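Long-range contacts in GH26C (Muricauda sp. MAR_2010_75, PDB 6Q78), which probably hydrolyses internal beta-1,4-mannosidic linkages in mannans, as a family 26 glycoside hydrolase built on a TIM barrel: residues Phe156-Arg161 / Ile220-Phe225; Ser115-Ile120 / Glu201-Phe206; Asn264-Phe269 / Phe290-Gly295. One frame throughout, in Å; residues are numbered along the deposited sequence.

In the fold
From the N terminus, residues 115-120 come first, at the end of strand 112-116, followed by 156-161 on strand 153-157. Contact 2 closes only when helix 193-208 brings 201-206 back to 115-120. Contact 1 closes next, as strand 220-223 lies down beside strand 153-157, so the segments of contacts 1 and 2 alternate and the two loops cross. Contact 3 follows in series, a short closure between strands 265-269 and 293-298. Contact 1 and contact 3 are joined because strand 220-223 pairs with 265-269, while Asp116 and His159 link contact 2 to contact 1. Together they tie successive barrel strands to one another and to an outer helix.

Contact 1 (Phe156-Arg161 / Ile220-Phe225); sequences FCWHFR and IIFRPF
Trp158 and Phe222 meet because both carry CG trans to the backbone N (chi1 -173° and 179°), which turns the indole and the phenyl ring to the same side of the paired chains. There Trp158 CE3 comes to the edge of the phenyl ring, near its plane and 3.9 Å from Phe222 CZ. Phe225 slants against the six-membered part of the indole, and its CE1 lies at the edge of the Phe160 ring, 4.0 Å from Phe160 CD2. At the other end Ile220 CD1 touches Phe156 CD1 at 3.9 Å. Large apolar residues suit this side because helix 193-208 packs on it, touching Ile220, Trp158 and Phe225.

The backbones pair as neighbouring parallel strands of the TIM barrel: Phe156 N donates to Ile221 O at 2.7 Å, and Arg223 N donates to Phe156 O at 2.8 Å. Beyond this point the chains diverge and water takes over. One molecule joins Trp158 N to Arg223 O, another joins Phe225 N to Trp158 O.

On the other side of the sheet, Arg223 NH2 lies 3.8 Å from Cys157 CB, and the guanidinium forms salt bridges with Glu335 and Asp297. A Tris molecule, probably from the crystallisation liquor, lies near Arg223 and is hydrogen-bonded to His159 NE2. The chemistry thus divides sharply: an oily layer faces the helix, while the opposite side carries paired charges beside what is probably a pocket.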
loop_
_atom_site.group_PDB
_atom_site.type_symbol
_atom_site.label_atom_id
_atom_site.label_comp_id
_atom_site.label_asym_id
_atom_site.label_seq_id
_atom_site.Cartn_x
_atom_site.Cartn_y
_atom_site.Cartn_z
ATOM N N PHE A 156 -0.499 3.193 4.048
ATOM C CA PHE A 156 -0.815 4.491 3.444
ATOM C C PHE A 156 -0.059 4.702 2.148
ATOM O O PHE A 156 1.176 4.564 2.121
ATOM C CB PHE A 156 -0.387 5.653 4.347
ATOM C CG PHE A 156 -1.385 6.029 5.410
ATOM C CD1 PHE A 156 -1.584 5.200 6.530
ATOM C CD2 PHE A 156 -2.131 7.190 5.288
ATOM C CE1 PHE A 156 -2.499 5.554 7.538
ATOM C CE2 PHE A 156 -3.026 7.567 6.317
ATOM C CZ PHE A 156 -3.196 6.745 7.438
ATOM N N CYS A 157 -0.789 5.075 1.098
ATOM C CA CYS A 157 -0.200 5.649 -0.105
ATOM C C CYS A 157 -0.358 7.166 0.000
ATOM O O CYS A 157 -0.834 7.691 1.017
ATOM C CB CYS A 157 -0.829 5.056 -1.375
ATOM S SG CYS A 157 -2.611 5.427 -1.545
ATOM N N TRP A 158 0.088 7.896 -1.030
ATOM C CA TRP A 158 0.068 9.359 -0.980
ATOM C C TRP A 158 -0.168 9.903 -2.382
ATOM O O TRP A 158 0.782 10.050 -3.171
ATOM C CB TRP A 158 1.387 9.852 -0.417
ATOM C CG TRP A 158 1.412 11.332 -0.172
ATOM C CD1 TRP A 158 0.332 12.190 -0.112
ATOM C CD2 TRP A 158 2.563 12.126 0.128
ATOM N NE1 TRP A 158 0.756 13.486 0.175
ATOM C CE2 TRP A 158 2.123 13.461 0.336
ATOM C CE3 TRP A 158 3.922 11.846 0.212
ATOM C CZ2 TRP A 158 3.002 14.483 0.659
ATOM C CZ3 TRP A 158 4.803 12.888 0.504
ATOM C CH2 TRP A 158 4.339 14.174 0.724
ATOM N N HIS A 159 -1.433 10.243 -2.681
ATOM C CA HIS A 159 -1.728 10.943 -3.927
ATOM C C HIS A 159 -1.463 12.422 -3.669
ATOM O O HIS A 159 -2.351 13.216 -3.312
ATOM C CB HIS A 159 -3.142 10.651 -4.410
ATOM C CG HIS A 159 -3.296 9.287 -5.007
ATOM N ND1 HIS A 159 -3.533 8.165 -4.237
ATOM C CD2 HIS A 159 -3.274 8.864 -6.299
ATOM C CE1 HIS A 159 -3.622 7.105 -5.029
ATOM N NE2 HIS A 159 -3.449 7.497 -6.282
ATOM N N PHE A 160 -0.177 12.772 -3.813
ATOM C CA PHE A 160 0.378 14.079 -3.444
ATOM C C PHE A 160 0.184 15.055 -4.599
ATOM O O PHE A 160 0.746 14.878 -5.677
ATOM C CB PHE A 160 1.853 13.822 -3.112
ATOM C CG PHE A 160 2.680 15.055 -2.735
ATOM C CD1 PHE A 160 2.099 16.194 -2.215
ATOM C CD2 PHE A 160 4.062 15.009 -2.861
ATOM C CE1 PHE A 160 2.900 17.292 -1.856
ATOM C CE2 PHE A 160 4.845 16.103 -2.550
ATOM C CZ PHE A 160 4.267 17.247 -2.056
ATOM N N ARG A 161 -0.672 16.047 -4.395
ATOM C CA ARG A 161 -0.899 17.037 -5.443
ATOM C C ARG A 161 0.380 17.828 -5.679
ATOM O O ARG A 161 1.105 18.174 -4.744
ATOM C CB ARG A 161 -2.082 17.949 -5.080
ATOM C CG ARG A 161 -3.385 17.161 -5.039
ATOM C CD ARG A 161 -4.560 17.980 -4.530
ATOM N NE ARG A 161 -5.615 17.078 -4.093
ATOM C CZ ARG A 161 -6.543 16.549 -4.874
ATOM N NH1 ARG A 161 -6.580 16.831 -6.168
ATOM N NH2 ARG A 161 -7.434 15.697 -4.338
ATOM N N ILE A 220 2.512 2.054 10.733
ATOM C CA ILE A 220 1.944 2.139 9.399
ATOM C C ILE A 220 2.999 1.810 8.358
ATOM O O ILE A 220 4.193 2.094 8.532
ATOM C CB ILE A 220 1.288 3.498 9.113
ATOM C CG1 ILE A 220 2.308 4.615 9.097
ATOM C CG2 ILE A 220 0.102 3.797 10.090
ATOM C CD1 ILE A 220 1.774 5.866 8.421
ATOM N N ILE A 221 2.538 1.235 7.255
ATOM C CA ILE A 221 3.378 1.042 6.072
ATOM C C ILE A 221 3.154 2.233 5.157
ATOM O O ILE A 221 2.022 2.517 4.769
ATOM C CB ILE A 221 3.011 -0.266 5.365
ATOM C CG1 ILE A 221 3.231 -1.473 6.305
ATOM C CG2 ILE A 221 3.780 -0.372 4.040
ATOM C CD1 ILE A 221 2.650 -2.736 5.792
ATOM N N PHE A 222 4.215 2.966 4.864
ATOM C CA PHE A 222 4.145 4.158 4.029
ATOM C C PHE A 222 4.712 3.809 2.648
ATOM O O PHE A 222 5.863 3.322 2.528
ATOM C CB PHE A 222 4.959 5.266 4.707
ATOM C CG PHE A 222 5.015 6.578 3.941
ATOM C CD1 PHE A 222 6.224 7.270 3.832
ATOM C CD2 PHE A 222 3.872 7.167 3.434
ATOM C CE1 PHE A 222 6.281 8.518 3.209
ATOM C CE2 PHE A 222 3.945 8.405 2.762
ATOM C CZ PHE A 222 5.148 9.062 2.697
ATOM N N ARG A 223 3.876 4.000 1.609
ATOM C CA ARG A 223 4.167 3.589 0.225
ATOM C C ARG A 223 4.106 4.803 -0.689
ATOM O O ARG A 223 3.111 4.983 -1.397
ATOM C CB ARG A 223 3.150 2.524 -0.214
ATOM C CG ARG A 223 3.435 1.886 -1.568
ATOM C CD ARG A 223 2.486 0.715 -1.798
ATOM N NE ARG A 223 1.098 1.151 -1.970
ATOM C CZ ARG A 223 0.513 1.368 -3.151
ATOM N NH1 ARG A 223 1.170 1.222 -4.300
ATOM N NH2 ARG A 223 -0.762 1.712 -3.193
ATOM N N PRO A 224 5.129 5.664 -0.693
ATOM C CA PRO A 224 5.054 6.928 -1.439
ATOM C C PRO A 224 5.542 6.770 -2.876
ATOM O O PRO A 224 6.284 5.832 -3.215
ATOM C CB PRO A 224 6.049 7.823 -0.689
ATOM C CG PRO A 224 7.115 6.823 -0.228
ATOM C CD PRO A 224 6.323 5.567 0.171
ATOM N N PHE A 225 5.110 7.723 -3.719
ATOM C CA PHE A 225 5.650 7.841 -5.093
ATOM C C PHE A 225 5.531 6.518 -5.840
ATOM O O PHE A 225 6.443 6.058 -6.531
ATOM C CB PHE A 225 7.083 8.428 -5.089
ATOM C CG PHE A 225 7.169 9.711 -4.296
ATOM C CD1 PHE A 225 6.479 10.829 -4.752
ATOM C CD2 PHE A 225 7.879 9.789 -3.101
ATOM C CE1 PHE A 225 6.490 12.009 -4.024
ATOM C CE2 PHE A 225 7.911 10.963 -2.367
ATOM C CZ PHE A 225 7.221 12.081 -2.848
HETATM O O HOH W 1 1.950 6.956 -2.828
HETATM O O HOH W 2 3.558 9.949 -3.140
#

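Contact 2 (Ser115-Ile120 / Glu201-Phe206); sequences SDFMFI and EKIASF
Ile203 and Phe117 make the first of two CH-pi contacts: the branch methyl CG2 of Ile203 sits over one face of the Phe117 ring, 4.0 Å from its centroid and displaced toward the rim. In the second, Ile120 CD1 stands almost directly above the middle of the Phe206 ring, 3.8 Å from the centroid. Isoleucine suits both places, though by different branches: Ile203 offers the methyl at its beta carbon, Ile120 the methyl at the end of its longer arm.

The rings also meet each other. Their planes are nearly perpendicular, at 85°, and Phe206 CD1 reaches the edge of Phe117, 3.7 Å from CE1. Phe117 also stacks on Phe156 of the neighbouring strand.

The polar link comes from Lys202, whose chain bends at chi2 (61°) and again at chi4, curling its end back over Ile120. Its NZ donates to Ile120 O at 2.8 Å, in the carbonyl plane, and pairs with Glu137 as a salt bridge. A methionine in its place would probably leave both the carbonyl of Ile120 and the carboxylate of Glu137 without this partner.

Such packing of an outer helix, here 193-208, against residues that directly follow the C-terminal end of strand 112-116 belongs to the layered beta/alpha architecture of the TIM barrel.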
loop_
_atom_site.group_PDB
_atom_site.type_symbol
_atom_site.label_atom_id
_atom_site.label_comp_id
_atom_site.label_asym_id
_atom_site.label_seq_id
_atom_site.Cartn_x
_atom_site.Cartn_y
_atom_site.Cartn_z
ATOM N N SER A 115 -5.196 3.402 3.415
ATOM C CA SER A 115 -5.591 4.819 3.511
ATOM C C SER A 115 -4.632 5.667 2.682
ATOM O O SER A 115 -3.670 5.161 2.091
ATOM C CB SER A 115 -5.482 5.284 4.973
ATOM O OG SER A 115 -6.460 4.537 5.740
ATOM N N ASP A 116 -4.907 6.974 2.618
ATOM C CA ASP A 116 -4.165 7.865 1.710
ATOM C C ASP A 116 -3.836 9.136 2.470
ATOM O O ASP A 116 -4.694 9.702 3.154
ATOM C CB ASP A 116 -5.047 8.181 0.492
ATOM C CG ASP A 116 -4.265 8.745 -0.714
ATOM O OD1 ASP A 116 -3.251 9.478 -0.550
ATOM O OD2 ASP A 116 -4.748 8.504 -1.868
ATOM N N PHE A 117 -2.593 9.605 2.347
ATOM C CA PHE A 117 -2.216 10.914 2.897
ATOM C C PHE A 117 -2.732 12.108 2.092
ATOM O O PHE A 117 -2.610 13.248 2.575
ATOM C CB PHE A 117 -0.695 11.017 3.060
ATOM C CG PHE A 117 -0.179 10.356 4.312
ATOM C CD1 PHE A 117 -0.526 10.867 5.560
ATOM C CD2 PHE A 117 0.671 9.266 4.247
ATOM C CE1 PHE A 117 -0.059 10.268 6.739
ATOM C CE2 PHE A 117 1.158 8.631 5.437
ATOM C CZ PHE A 117 0.767 9.175 6.685
ATOM N N MET A 118 -3.320 11.884 0.908
ATOM C CA MET A 118 -3.823 12.956 0.033
ATOM C C MET A 118 -4.508 14.125 0.762
ATOM O O MET A 118 -4.093 15.293 0.631
ATOM C CB MET A 118 -4.792 12.304 -0.949
ATOM C CG MET A 118 -5.472 13.297 -1.891
ATOM S SD MET A 118 -6.568 12.437 -3.074
ATOM C CE MET A 118 -7.759 11.548 -2.065
ATOM N N PHE A 119 -5.597 13.856 1.480
ATOM C CA PHE A 119 -6.327 14.958 2.100
ATOM C C PHE A 119 -5.592 15.487 3.338
ATOM O O PHE A 119 -5.800 16.647 3.733
ATOM C CB PHE A 119 -7.746 14.473 2.453
ATOM C CG PHE A 119 -8.672 14.248 1.236
ATOM C CD1 PHE A 119 -8.569 15.032 0.085
ATOM C CD2 PHE A 119 -9.537 13.167 1.231
ATOM C CE1 PHE A 119 -9.395 14.806 -1.022
ATOM C CE2 PHE A 119 -10.391 12.956 0.127
ATOM C CZ PHE A 119 -10.286 13.755 -0.993
ATOM N N ILE A 120 -4.752 14.662 3.964
ATOM C CA ILE A 120 -4.011 15.084 5.139
ATOM C C ILE A 120 -2.974 16.131 4.772
ATOM O O ILE A 120 -2.638 17.001 5.603
ATOM C CB ILE A 120 -3.419 13.821 5.790
ATOM C CG1 ILE A 120 -4.579 12.910 6.245
ATOM C CG2 ILE A 120 -2.468 14.155 6.945
ATOM C CD1 ILE A 120 -4.119 11.501 6.625
ATOM N N GLU A 201 6.545 17.071 7.389
ATOM C CA GLU A 201 6.301 17.369 8.800
ATOM C C GLU A 201 4.848 17.099 9.171
ATOM O O GLU A 201 4.570 16.612 10.278
ATOM C CB GLU A 201 6.709 18.814 9.100
ATOM C CG GLU A 201 8.243 18.984 9.055
ATOM C CD GLU A 201 8.718 20.404 8.737
ATOM O OE1 GLU A 201 7.924 21.369 8.872
ATOM O OE2 GLU A 201 9.905 20.563 8.351
ATOM N N LYS A 202 3.908 17.384 8.255
ATOM C CA LYS A 202 2.503 17.061 8.522
ATOM C C LYS A 202 2.284 15.551 8.544
ATOM O O LYS A 202 1.594 15.033 9.430
ATOM C CB LYS A 202 1.605 17.698 7.445
ATOM C CG LYS A 202 0.110 17.381 7.600
ATOM C CD LYS A 202 -0.415 17.905 8.959
ATOM C CE LYS A 202 -1.825 17.362 9.261
ATOM N NZ LYS A 202 -2.835 17.845 8.253
ATOM N N ILE A 203 2.884 14.811 7.602
ATOM C CA ILE A 203 2.805 13.355 7.662
ATOM C C ILE A 203 3.348 12.844 8.993
ATOM O O ILE A 203 2.765 11.946 9.618
ATOM C CB ILE A 203 3.542 12.734 6.459
ATOM C CG1 ILE A 203 2.690 12.948 5.191
ATOM C CG2 ILE A 203 3.811 11.213 6.716
ATOM C CD1 ILE A 203 3.372 12.473 3.922
ATOM N N ALA A 204 4.485 13.389 9.440
ATOM C CA ALA A 204 5.091 12.918 10.685
ATOM C C ALA A 204 4.214 13.223 11.887
ATOM O O ALA A 204 4.046 12.360 12.763
ATOM C CB ALA A 204 6.471 13.549 10.858
ATOM N N SER A 205 3.662 14.442 11.974
ATOM C CA SER A 205 2.842 14.776 13.131
ATOM C C SER A 205 1.572 13.934 13.144
ATOM O O SER A 205 1.151 13.446 14.211
ATOM C CB SER A 205 2.546 16.277 13.188
ATOM O OG SER A 205 1.708 16.663 12.133
ATOM N N PHE A 206 0.973 13.693 11.972
ATOM C CA PHE A 206 -0.191 12.816 11.943
ATOM C C PHE A 206 0.199 11.415 12.381
ATOM O O PHE A 206 -0.504 10.777 13.188
ATOM C CB PHE A 206 -0.794 12.787 10.524
ATOM C CG PHE A 206 -1.969 11.865 10.379
ATOM C CD1 PHE A 206 -1.791 10.533 10.034
ATOM C CD2 PHE A 206 -3.256 12.322 10.638
ATOM C CE1 PHE A 206 -2.892 9.695 9.889
ATOM C CE2 PHE A 206 -4.349 11.475 10.526
ATOM C CZ PHE A 206 -4.178 10.178 10.154
#

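Contact 3 (Asn264-Phe269 / Phe290-Gly295); sequences NMLFAF and FVDIMG
Asp292 drives its carboxylate like a wedge into the notch between Leu266 and Phe267. Its OD2 accepts from Phe267 N at 2.9 Å through the anti lone pair, lies 3.8 Å from both Leu266 CB and Leu266 CD2, and also meets the edge of the Phe267 ring near CD2. With CG beside its own backbone N (chi1 -69°), the acid turns back along the neighbouring chain. A short, flat carboxylate suits the notch: it mimics a strand carbonyl where no regular pairing has begun. A water also donates to OD2, and Val58 N donates to OD1, so both buried oxygens have partners.

Just beyond, Phe267 O is gripped twice, by Asp292 N at 2.8 Å and by Ile293 N at 3.0 Å. Regular parallel pairing then follows, with Phe269 N bonded to Ile293 O. This is the beta-alpha-beta unit of strand 265-269, helix 278-281 and strand 293-298, one step around the TIM barrel.

Ala268 provides the hollow on the side that also holds Ile221 and Arg223. Its lone methyl allows the branched CB of Ile293 to settle 3.8 Å from Ala268 CB. On the reverse side the bump is Phe269 CB, lodged in the fork of Val291 and 3.8 Å from both CG1 and CG2, while the ring runs on to meet Tyr285 and Phe228. At the far end Gly295 N reaches Phe269 O at 2.7 Å, and the glycine's own carbonyl is hydrogen-bonded to the hydroxyl of Tyr281.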
loop_
_atom_site.group_PDB
_atom_site.type_symbol
_atom_site.label_atom_id
_atom_site.label_comp_id
_atom_site.label_asym_id
_atom_site.label_seq_id
_atom_site.Cartn_x
_atom_site.Cartn_y
_atom_site.Cartn_z
ATOM N N ASN A 264 7.307 4.756 13.911
ATOM C CA ASN A 264 6.232 3.789 13.705
ATOM C C ASN A 264 5.888 3.646 12.220
ATOM O O ASN A 264 4.724 3.610 11.827
ATOM C CB ASN A 264 4.997 4.119 14.564
ATOM C CG ASN A 264 4.431 5.534 14.344
ATOM O OD1 ASN A 264 5.157 6.523 14.272
ATOM N ND2 ASN A 264 3.112 5.624 14.309
ATOM N N MET A 265 6.913 3.556 11.374
ATOM C CA MET A 265 6.747 3.484 9.920
ATOM C C MET A 265 7.647 2.402 9.334
ATOM O O MET A 265 8.844 2.331 9.647
ATOM C CB MET A 265 7.137 4.834 9.298
ATOM C CG MET A 265 6.595 5.110 7.928
ATOM S SD MET A 265 6.867 6.880 7.568
ATOM C CE MET A 265 5.247 7.594 7.779
ATOM N N LEU A 266 7.071 1.578 8.468
ATOM C CA LEU A 266 7.803 0.742 7.519
ATOM C C LEU A 266 7.634 1.397 6.151
ATOM O O LEU A 266 6.661 2.123 5.910
ATOM C CB LEU A 266 7.180 -0.653 7.464
ATOM C CG LEU A 266 7.161 -1.483 8.759
ATOM C CD1 LEU A 266 6.587 -2.882 8.485
ATOM C CD2 LEU A 266 8.598 -1.651 9.296
ATOM N N PHE A 267 8.603 1.175 5.260
ATOM C CA PHE A 267 8.638 1.843 3.959
ATOM C C PHE A 267 8.474 0.844 2.823
ATOM O O PHE A 267 9.210 -0.152 2.756
ATOM C CB PHE A 267 9.969 2.601 3.794
ATOM C CG PHE A 267 10.148 3.685 4.807
ATOM C CD1 PHE A 267 9.637 4.958 4.578
ATOM C CD2 PHE A 267 10.773 3.424 6.011
ATOM C CE1 PHE A 267 9.756 5.976 5.543
ATOM C CE2 PHE A 267 10.910 4.423 6.970
ATOM C CZ PHE A 267 10.400 5.696 6.716
ATOM N N ALA A 268 7.529 1.127 1.919
ATOM C CA ALA A 268 7.174 0.230 0.820
ATOM C C ALA A 268 7.436 0.899 -0.525
ATOM O O ALA A 268 6.965 2.005 -0.776
ATOM C CB ALA A 268 5.679 -0.139 0.922
ATOM N N PHE A 269 8.146 0.185 -1.397
ATOM C CA PHE A 269 8.511 0.603 -2.745
ATOM C C PHE A 269 7.629 -0.173 -3.713
ATOM O O PHE A 269 7.600 -1.409 -3.660
ATOM C CB PHE A 269 9.978 0.173 -2.956
ATOM C CG PHE A 269 10.515 0.335 -4.368
ATOM C CD1 PHE A 269 10.956 1.586 -4.818
ATOM C CD2 PHE A 269 10.681 -0.774 -5.195
ATOM C CE1 PHE A 269 11.511 1.731 -6.104
ATOM C CE2 PHE A 269 11.233 -0.628 -6.483
ATOM C CZ PHE A 269 11.634 0.623 -6.936
ATOM N N PHE A 290 16.792 1.568 2.508
ATOM C CA PHE A 290 15.705 2.526 2.375
ATOM C C PHE A 290 14.344 1.887 2.153
ATOM O O PHE A 290 13.346 2.609 2.122
ATOM C CB PHE A 290 16.027 3.486 1.212
ATOM C CG PHE A 290 17.195 4.362 1.487
ATOM C CD1 PHE A 290 17.057 5.491 2.287
ATOM C CD2 PHE A 290 18.461 4.026 1.018
ATOM C CE1 PHE A 290 18.158 6.287 2.586
ATOM C CE2 PHE A 290 19.553 4.841 1.297
ATOM C CZ PHE A 290 19.400 5.958 2.089
ATOM N N VAL A 291 14.263 0.563 2.038
ATOM C CA VAL A 291 13.016 -0.109 1.677
ATOM C C VAL A 291 12.834 -1.301 2.609
ATOM O O VAL A 291 13.771 -2.090 2.787
ATOM C CB VAL A 291 13.043 -0.585 0.215
ATOM C CG1 VAL A 291 11.827 -1.454 -0.059
ATOM C CG2 VAL A 291 13.089 0.606 -0.744
ATOM N N ASP A 292 11.619 -1.441 3.166
ATOM C CA ASP A 292 11.241 -2.614 3.970
ATOM C C ASP A 292 10.377 -3.602 3.194
ATOM O O ASP A 292 10.498 -4.825 3.373
ATOM C CB ASP A 292 10.417 -2.173 5.172
ATOM C CG ASP A 292 11.232 -1.396 6.205
ATOM O OD1 ASP A 292 12.271 -1.953 6.692
ATOM O OD2 ASP A 292 10.829 -0.250 6.536
ATOM N N ILE A 293 9.453 -3.073 2.387
ATOM C CA ILE A 293 8.493 -3.873 1.631
ATOM C C ILE A 293 8.741 -3.635 0.149
ATOM O O ILE A 293 8.746 -2.485 -0.304
ATOM C CB ILE A 293 7.046 -3.541 2.023
ATOM C CG1 ILE A 293 6.805 -4.046 3.460
ATOM C CG2 ILE A 293 6.075 -4.179 0.988
ATOM C CD1 ILE A 293 5.861 -3.209 4.314
ATOM N N MET A 294 8.971 -4.709 -0.583
ATOM C CA MET A 294 9.097 -4.669 -2.038
ATOM C C MET A 294 7.736 -5.029 -2.597
ATOM O O MET A 294 7.275 -6.171 -2.455
ATOM C CB MET A 294 10.145 -5.675 -2.519
ATOM C CG MET A 294 11.542 -5.185 -2.300
ATOM S SD MET A 294 12.736 -6.463 -2.685
ATOM C CE MET A 294 14.111 -5.380 -3.137
ATOM N N GLY A 295 7.085 -4.056 -3.226
ATOM C CA GLY A 295 5.764 -4.257 -3.773
ATOM C C GLY A 295 5.702 -4.043 -5.281
ATOM O O GLY A 295 6.686 -3.703 -5.950
HETATM O O HOH W 3 11.593 0.568 9.174
#